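Long-range contacts in putative lipoprotein (PDB 4Q1Z), which is of unknown function but is a putative lipoprotein of Bacteroides thetaiotaomicron built from two beta-rich domains, with a DUF4876 family region in its second half: residues A150-G155 / K323-V328; D309-V314 / G332-G337. All coordinates share one frame; numbering follows the deposited sequence.

Contact 1 of 2, residues A150-G155 / K323-V328; sequences ANLTPG and KRVPGV
A bidentate grip by the Arg-324 side chain on the carbonyls of Pro-154 and Gly-155, backed by packing round Leu-152, joins the end of strand 148-152 to the irregular loop between strands 307-312 and 344-347. Arg-324 NE donates to Pro-154 O (2.8 Å), approaching almost straight down the carbonyl bond, with a C=O...N angle of 175°. Arg-324 NH2 reaches Gly-155 O at 3.0 Å, from above that carbonyl's plane but with a nearly linear N-H...O angle of 171°. Both oxygens lie at the guanidinium edge, in its plane, so the paired bonds restrict rotation of the flat group. The side chain gets there by a bend about the CB-CG bond (chi2 -93°), while Arg-324 CB stays 3.7 Å from CD of the Pro-154 ring. Outside the two segments NH1 forms a salt bridge with Glu-312 and also bonds Ala-313 O, while NH2 has a second acceptor in Gly-263 O. The two gripped carbonyls belong to a tight turn: a cis peptide bond precedes Pro-154, and Leu-152 to Gly-155 form a reversal close to type VIb, where the mixed sheet's strand gives way to loop. At the first residue of the turn, Leu-152 CD1 lies 3.4 Å from Arg-324 O and 3.8 Å from Val-325 CG2, the Leu-152 and Val-325 side chains crossing at about a right angle. Ala-265, on the neighbouring strand 265-269, touches the side chains of both Arg-324 and Val-325.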
ATOM      1  N   ALA A 150       5.047  10.580  -3.645  1.00 39.68           N
ATOM      2  CA  ALA A 150       6.088  11.080  -4.526  1.00 39.36           C
ATOM      3  C   ALA A 150       6.459  10.075  -5.632  1.00 43.68           C
ATOM      4  O   ALA A 150       6.312   8.856  -5.468  1.00 40.81           O
ATOM      5  CB  ALA A 150       7.342  11.429  -3.714  1.00 39.76           C
ATOM      6  N   ASN A 151       6.954  10.618  -6.759  1.00 41.34           N
ATOM      7  CA  ASN A 151       7.582   9.862  -7.838  1.00 40.97           C
ATOM      8  C   ASN A 151       9.069  10.199  -7.736  1.00 45.01           C
ATOM      9  O   ASN A 151       9.426  11.314  -7.346  1.00 45.08           O
ATOM     10  CB  ASN A 151       6.979  10.132  -9.232  1.00 41.39           C
ATOM     11  CG  ASN A 151       7.302  11.472  -9.831  1.00 51.33           C
ATOM     12  OD1 ASN A 151       6.787  12.491  -9.406  1.00 49.75           O
ATOM     13  ND2 ASN A 151       8.151  11.498 -10.846  1.00 45.44           N
ATOM     14  N   LEU A 152       9.930   9.233  -7.968  1.00 41.74           N
ATOM     15  CA  LEU A 152      11.359   9.482  -7.800  1.00 41.14           C
ATOM     16  C   LEU A 152      12.019   9.809  -9.117  1.00 45.04           C
ATOM     17  O   LEU A 152      11.479   9.497 -10.173  1.00 43.50           O
ATOM     18  CB  LEU A 152      12.101   8.278  -7.128  1.00 40.28           C
ATOM     19  CG  LEU A 152      11.472   7.552  -5.923  1.00 41.99           C
ATOM     20  CD1 LEU A 152      12.377   6.482  -5.465  1.00 41.35           C
ATOM     21  CD2 LEU A 152      11.212   8.491  -4.744  1.00 41.86           C
ATOM     22  N   THR A 153      13.220  10.396  -9.034  1.00 44.05           N
ATOM     23  CA  THR A 153      14.085  10.712 -10.161  1.00 44.48           C
ATOM     24  C   THR A 153      15.192   9.619 -10.313  1.00 50.07           C
ATOM     25  O   THR A 153      15.640   9.074  -9.291  1.00 49.70           O
ATOM     26  CB  THR A 153      14.705  12.110  -9.990  1.00 45.01           C
ATOM     27  OG1 THR A 153      15.288  12.522 -11.238  1.00 44.39           O
ATOM     28  CG2 THR A 153      15.749  12.167  -8.891  1.00 39.97           C
ATOM     29  N   PRO A 154      15.705   9.327 -11.542  1.00 47.30           N
ATOM     30  CA  PRO A 154      15.273   9.817 -12.879  1.00 47.26           C
ATOM     31  C   PRO A 154      13.837   9.388 -13.170  1.00 52.06           C
ATOM     32  O   PRO A 154      13.535   8.223 -12.935  1.00 52.06           O
ATOM     33  CB  PRO A 154      16.277   9.133 -13.838  1.00 48.55           C
ATOM     34  CG  PRO A 154      17.449   8.768 -12.968  1.00 52.02           C
ATOM     35  CD  PRO A 154      16.817   8.367 -11.680  1.00 47.53           C
ATOM     36  N   GLY A 155      12.971  10.325 -13.597  1.00 49.15           N
ATOM     37  CA  GLY A 155      11.567  10.087 -13.945  1.00 48.68           C
ATOM     38  C   GLY A 155      11.361   8.804 -14.722  1.00 55.35           C
ATOM     39  O   GLY A 155      10.584   7.950 -14.304  1.00 54.94           O
ATOM     40  N   LYS A 323      17.565   0.979 -11.775  1.00 51.45           N
ATOM     41  CA  LYS A 323      16.710   1.237 -10.604  1.00 49.44           C
ATOM     42  C   LYS A 323      16.993   2.593  -9.925  1.00 50.23           C
ATOM     43  O   LYS A 323      18.147   3.018  -9.859  1.00 49.95           O
ATOM     44  CB  LYS A 323      16.888   0.111  -9.570  1.00 50.43           C
ATOM     45  CG  LYS A 323      16.108  -1.141  -9.927  1.00 40.74           C
ATOM     46  CD  LYS A 323      16.253  -2.311  -8.945  1.00 43.72           C
ATOM     47  CE  LYS A 323      15.962  -2.061  -7.458  1.00 48.76           C
ATOM     48  NZ  LYS A 323      14.626  -1.457  -7.172  1.00 45.51           N
ATOM     49  N   ARG A 324      15.937   3.253  -9.398  1.00 44.52           N
ATOM     50  CA  ARG A 324      16.053   4.507  -8.641  1.00 44.13           C
ATOM     51  C   ARG A 324      15.359   4.379  -7.262  1.00 51.41           C
ATOM     52  O   ARG A 324      15.461   5.287  -6.437  1.00 53.95           O
ATOM     53  CB  ARG A 324      15.561   5.754  -9.419  1.00 43.51           C
ATOM     54  CG  ARG A 324      14.141   5.730 -10.010  1.00 43.95           C
ATOM     55  CD  ARG A 324      14.209   5.250 -11.433  1.00 43.68           C
ATOM     56  NE  ARG A 324      13.019   5.581 -12.200  1.00 48.19           N
ATOM     57  CZ  ARG A 324      12.071   4.724 -12.563  1.00 52.74           C
ATOM     58  NH1 ARG A 324      12.124   3.456 -12.174  1.00 34.30           N
ATOM     59  NH2 ARG A 324      11.057   5.131 -13.311  1.00 44.00           N
ATOM     60  N   VAL A 325      14.694   3.245  -6.990  1.00 47.27           N
ATOM     61  CA  VAL A 325      14.115   3.000  -5.675  1.00 46.71           C
ATOM     62  C   VAL A 325      15.231   2.307  -4.856  1.00 55.03           C
ATOM     63  O   VAL A 325      15.803   1.295  -5.315  1.00 55.56           O
ATOM     64  CB  VAL A 325      12.779   2.169  -5.671  1.00 48.48           C
ATOM     65  CG1 VAL A 325      12.280   1.920  -4.250  1.00 47.40           C
ATOM     66  CG2 VAL A 325      11.683   2.839  -6.489  1.00 47.74           C
ATOM     67  N   PRO A 326      15.552   2.817  -3.646  1.00 50.45           N
ATOM     68  CA  PRO A 326      16.528   2.109  -2.808  1.00 50.51           C
ATOM     69  C   PRO A 326      16.080   0.650  -2.551  1.00 53.79           C
ATOM     70  O   PRO A 326      14.900   0.390  -2.271  1.00 51.33           O
ATOM     71  CB  PRO A 326      16.557   2.952  -1.532  1.00 52.36           C
ATOM     72  CG  PRO A 326      16.039   4.318  -1.957  1.00 54.79           C
ATOM     73  CD  PRO A 326      14.989   3.990  -2.944  1.00 50.24           C
ATOM     74  N   GLY A 327      17.032  -0.282  -2.718  1.00 51.34           N
ATOM     75  CA  GLY A 327      16.862  -1.729  -2.600  1.00 50.50           C
ATOM     76  C   GLY A 327      16.126  -2.218  -1.371  1.00 55.31           C
ATOM     77  O   GLY A 327      15.391  -3.206  -1.453  1.00 56.28           O
ATOM     78  N   VAL A 328      16.305  -1.539  -0.229  1.00 51.56           N
ATOM     79  CA  VAL A 328      15.608  -1.897   1.018  1.00 51.64           C
ATOM     80  C   VAL A 328      14.098  -1.688   0.873  1.00 55.28           C
ATOM     81  O   VAL A 328      13.334  -2.396   1.533  1.00 56.44           O
ATOM     82  CB  VAL A 328      16.134  -1.174   2.290  1.00 55.76           C
ATOM     83  CG1 VAL A 328      17.535  -1.627   2.617  1.00 57.02           C
ATOM     84  CG2 VAL A 328      16.075   0.348   2.155  1.00 55.39           C
TER

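Contact 2 of 2, residues D309-V314 / G332-G337; sequences DAVEAV and GITWVG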
ATOM      1  N   ASP A 309       5.369   2.376   1.523  1.00 46.11           N
ATOM      2  CA  ASP A 309       5.448   1.471   0.372  1.00 45.02           C
ATOM      3  C   ASP A 309       6.166   2.147  -0.803  1.00 48.31           C
ATOM      4  O   ASP A 309       6.020   3.349  -1.005  1.00 49.54           O
ATOM      5  CB  ASP A 309       4.060   0.925  -0.070  1.00 46.37           C
ATOM      6  CG  ASP A 309       4.069  -0.323  -0.989  1.00 49.19           C
ATOM      7  OD1 ASP A 309       5.035  -1.109  -0.934  1.00 47.47           O
ATOM      8  OD2 ASP A 309       3.065  -0.554  -1.681  1.00 54.16           O
ATOM      9  N   ALA A 310       6.905   1.351  -1.589  1.00 43.41           N
ATOM     10  CA  ALA A 310       7.632   1.759  -2.790  1.00 42.10           C
ATOM     11  C   ALA A 310       7.460   0.740  -3.900  1.00 43.74           C
ATOM     12  O   ALA A 310       7.489  -0.457  -3.642  1.00 42.38           O
ATOM     13  CB  ALA A 310       9.101   1.934  -2.473  1.00 43.12           C
ATOM     14  N   VAL A 311       7.228   1.208  -5.134  1.00 41.55           N
ATOM     15  CA  VAL A 311       7.057   0.359  -6.328  1.00 40.97           C
ATOM     16  C   VAL A 311       7.952   0.880  -7.455  1.00 45.15           C
ATOM     17  O   VAL A 311       7.766   2.008  -7.936  1.00 46.38           O
ATOM     18  CB  VAL A 311       5.573   0.236  -6.799  1.00 43.84           C
ATOM     19  CG1 VAL A 311       5.442  -0.707  -8.007  1.00 42.67           C
ATOM     20  CG2 VAL A 311       4.677  -0.228  -5.659  1.00 43.61           C
ATOM     21  N   GLU A 312       8.888   0.037  -7.906  1.00 40.95           N
ATOM     22  CA  GLU A 312       9.795   0.373  -9.012  1.00 39.34           C
ATOM     23  C   GLU A 312       9.248  -0.148 -10.324  1.00 43.65           C
ATOM     24  O   GLU A 312       9.460  -1.315 -10.644  1.00 42.00           O
ATOM     25  CB  GLU A 312      11.210  -0.199  -8.764  1.00 39.99           C
ATOM     26  CG  GLU A 312      12.229   0.126  -9.843  1.00 43.17           C
ATOM     27  CD  GLU A 312      13.256   1.164  -9.445  1.00 60.68           C
ATOM     28  OE1 GLU A 312      13.955   0.931  -8.433  1.00 48.56           O
ATOM     29  OE2 GLU A 312      13.390   2.190 -10.156  1.00 46.79           O
ATOM     30  N   ALA A 313       8.593   0.717 -11.120  1.00 42.01           N
ATOM     31  CA  ALA A 313       8.175   0.274 -12.453  1.00 41.97           C
ATOM     32  C   ALA A 313       9.192   0.791 -13.456  1.00 46.91           C
ATOM     33  O   ALA A 313       9.835   1.838 -13.233  1.00 44.98           O
ATOM     34  CB  ALA A 313       6.760   0.715 -12.795  1.00 42.64           C
ATOM     35  N   VAL A 314       9.436  -0.030 -14.501  1.00 44.44           N
ATOM     36  CA  VAL A 314      10.419   0.210 -15.562  1.00 42.93           C
ATOM     37  C   VAL A 314       9.824  -0.201 -16.922  1.00 50.09           C
ATOM     38  O   VAL A 314       8.734  -0.784 -16.971  1.00 50.93           O
ATOM     39  CB  VAL A 314      11.767  -0.521 -15.298  1.00 44.93           C
ATOM     40  CG1 VAL A 314      12.508   0.034 -14.074  1.00 43.44           C
ATOM     41  CG2 VAL A 314      11.583  -2.033 -15.221  1.00 44.24           C
ATOM     42  N   GLY A 332      13.428  -5.131  -6.475  1.00 46.25           N
ATOM     43  CA  GLY A 332      13.149  -5.486  -7.850  1.00 47.05           C
ATOM     44  C   GLY A 332      12.635  -4.375  -8.736  1.00 52.96           C
ATOM     45  O   GLY A 332      12.844  -3.181  -8.471  1.00 50.40           O
ATOM     46  N   ILE A 333      12.029  -4.820  -9.861  1.00 51.09           N
ATOM     47  CA  ILE A 333      11.442  -4.044 -10.956  1.00 49.63           C
ATOM     48  C   ILE A 333      10.185  -4.740 -11.457  1.00 51.17           C
ATOM     49  O   ILE A 333      10.160  -5.974 -11.561  1.00 50.54           O
ATOM     50  CB  ILE A 333      12.449  -3.852 -12.133  1.00 52.92           C
ATOM     51  CG1 ILE A 333      13.037  -5.198 -12.670  1.00 54.02           C
ATOM     52  CG2 ILE A 333      13.539  -2.856 -11.795  1.00 53.53           C
ATOM     53  CD1 ILE A 333      13.207  -5.289 -14.250  1.00 52.99           C
ATOM     54  N   THR A 334       9.172  -3.951 -11.811  1.00 46.15           N
ATOM     55  CA  THR A 334       7.895  -4.413 -12.404  1.00 45.55           C
ATOM     56  C   THR A 334       7.729  -3.649 -13.712  1.00 49.07           C
ATOM     57  O   THR A 334       8.453  -2.681 -13.925  1.00 48.88           O
ATOM     58  CB  THR A 334       6.703  -4.313 -11.432  1.00 45.05           C
ATOM     59  OG1 THR A 334       5.610  -5.052 -11.975  1.00 44.05           O
ATOM     60  CG2 THR A 334       6.294  -2.888 -11.134  1.00 37.19           C
ATOM     61  N   TRP A 335       6.871  -4.117 -14.620  1.00 47.13           N
ATOM     62  CA  TRP A 335       6.726  -3.510 -15.958  1.00 48.13           C
ATOM     63  C   TRP A 335       5.483  -4.033 -16.653  1.00 53.20           C
ATOM     64  O   TRP A 335       4.845  -4.961 -16.159  1.00 53.41           O
ATOM     65  CB  TRP A 335       7.985  -3.823 -16.843  1.00 47.56           C
ATOM     66  CG  TRP A 335       8.164  -5.289 -17.156  1.00 49.26           C
ATOM     67  CD1 TRP A 335       7.620  -5.977 -18.204  1.00 53.05           C
ATOM     68  CD2 TRP A 335       8.836  -6.268 -16.339  1.00 48.84           C
ATOM     69  NE1 TRP A 335       7.918  -7.320 -18.101  1.00 53.05           N
ATOM     70  CE2 TRP A 335       8.667  -7.528 -16.969  1.00 54.02           C
ATOM     71  CE3 TRP A 335       9.565  -6.203 -15.138  1.00 48.90           C
ATOM     72  CZ2 TRP A 335       9.239  -8.710 -16.456  1.00 53.34           C
ATOM     73  CZ3 TRP A 335      10.096  -7.377 -14.609  1.00 51.09           C
ATOM     74  CH2 TRP A 335       9.953  -8.609 -15.278  1.00 52.73           C
ATOM     75  N   VAL A 336       5.157  -3.445 -17.821  1.00 49.43           N
ATOM     76  CA  VAL A 336       4.056  -3.866 -18.685  1.00 48.79           C
ATOM     77  C   VAL A 336       4.644  -4.060 -20.087  1.00 56.05           C
ATOM     78  O   VAL A 336       3.984  -4.600 -20.977  1.00 58.37           O
ATOM     79  CB  VAL A 336       2.798  -2.964 -18.667  1.00 50.36           C
ATOM     80  CG1 VAL A 336       2.140  -2.986 -17.305  1.00 48.68           C
ATOM     81  CG2 VAL A 336       3.099  -1.544 -19.130  1.00 49.35           C
ATOM     82  N   GLY A 337       5.894  -3.639 -20.247  1.00 51.85           N
ATOM     83  CA  GLY A 337       6.687  -3.848 -21.450  1.00 52.04           C
ATOM     84  C   GLY A 337       6.385  -3.005 -22.654  1.00 55.47           C
ATOM     85  O   GLY A 337       7.043  -3.157 -23.672  1.00 55.59           O
TER
HETATM   86  O   HOH W   1       6.381  -0.755 -18.300  1.00 39.90           O
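Val-314, Thr-334 and Glu-312 bury the most surface where the end of strand 307-312 meets the loop 332-337, and their backbones also carry the hydrogen bonds. Thr-334 N donates to Glu-312 O (2.9 Å), and Val-314 N donates back to Thr-334 O (2.9 Å). Thr-334 thus bonds to the residues before and after Ala-313, the pattern of a parallel beta bridge, here a single one. Beyond it the paths separate: water 1 lies 2.7 Å from Val-314 O and 3.0 Å from Val-336 N, filling the step where a continuing parallel ladder would have a direct bond.

The side chains divide between two faces. On one, Val-314 uses both methyls: CG2 rests 3.4 Å from Thr-334 O and also meets CB and CD1 of Ile-333, while CG1 meets Ile-333 CG2, the two side chains crossing nearly perpendicularly. Glu-312 joins this face through its aliphatic part, CB lying 3.4 Å from Gly-332 O and CG 3.8 Å from Ile-333 CG2. Its chain then turns at chi2 (107°), and the buried carboxylate is met by Arg-324 and Lys-323 in salt bridges and by Val-325 N. On the other face, the Thr-334 methyl CG2 touches Val-311 CG1 at 3.9 Å and approaches Ala-313 CB; with chi1 at -167°, OG1 takes the position anti to the backbone N, and the methyl is turned toward the strand.

Strand 307-312 is the outermost strand at one end of the mixed sheet, paired on its other side with strand 265-269. Val-311 and Thr-334 both pack against Ile-345 of strand 344-347 and Phe-378 of strand 378-382, while Trp-335 makes a cation-pi contact with Arg-380 of that last strand.

In the fold
Contacts 1 and 2 lie with centres about 10 Å apart, and their segments alternate along the chain. Glu-312 of contact 2 ties them together: its OE2 pairs with Arg-324 NH1 (2.7 Å), and its OE1 pairs with Lys-323 NZ (2.8 Å). The buried carboxylate is probably kept ionised by these two cations, and it in turn holds the guanidinium that reaches the turn after strand 148-152. Apolar packing adds to the join, with Val-325 CG1 3.6 Å from Ala-310 CB. No active site is known; bound di(hydroxyethyl)ether, probably from the crystallisation liquor, lies about 4 Å from the Pro-154 side chain and about 6 Å from that of Glu-312.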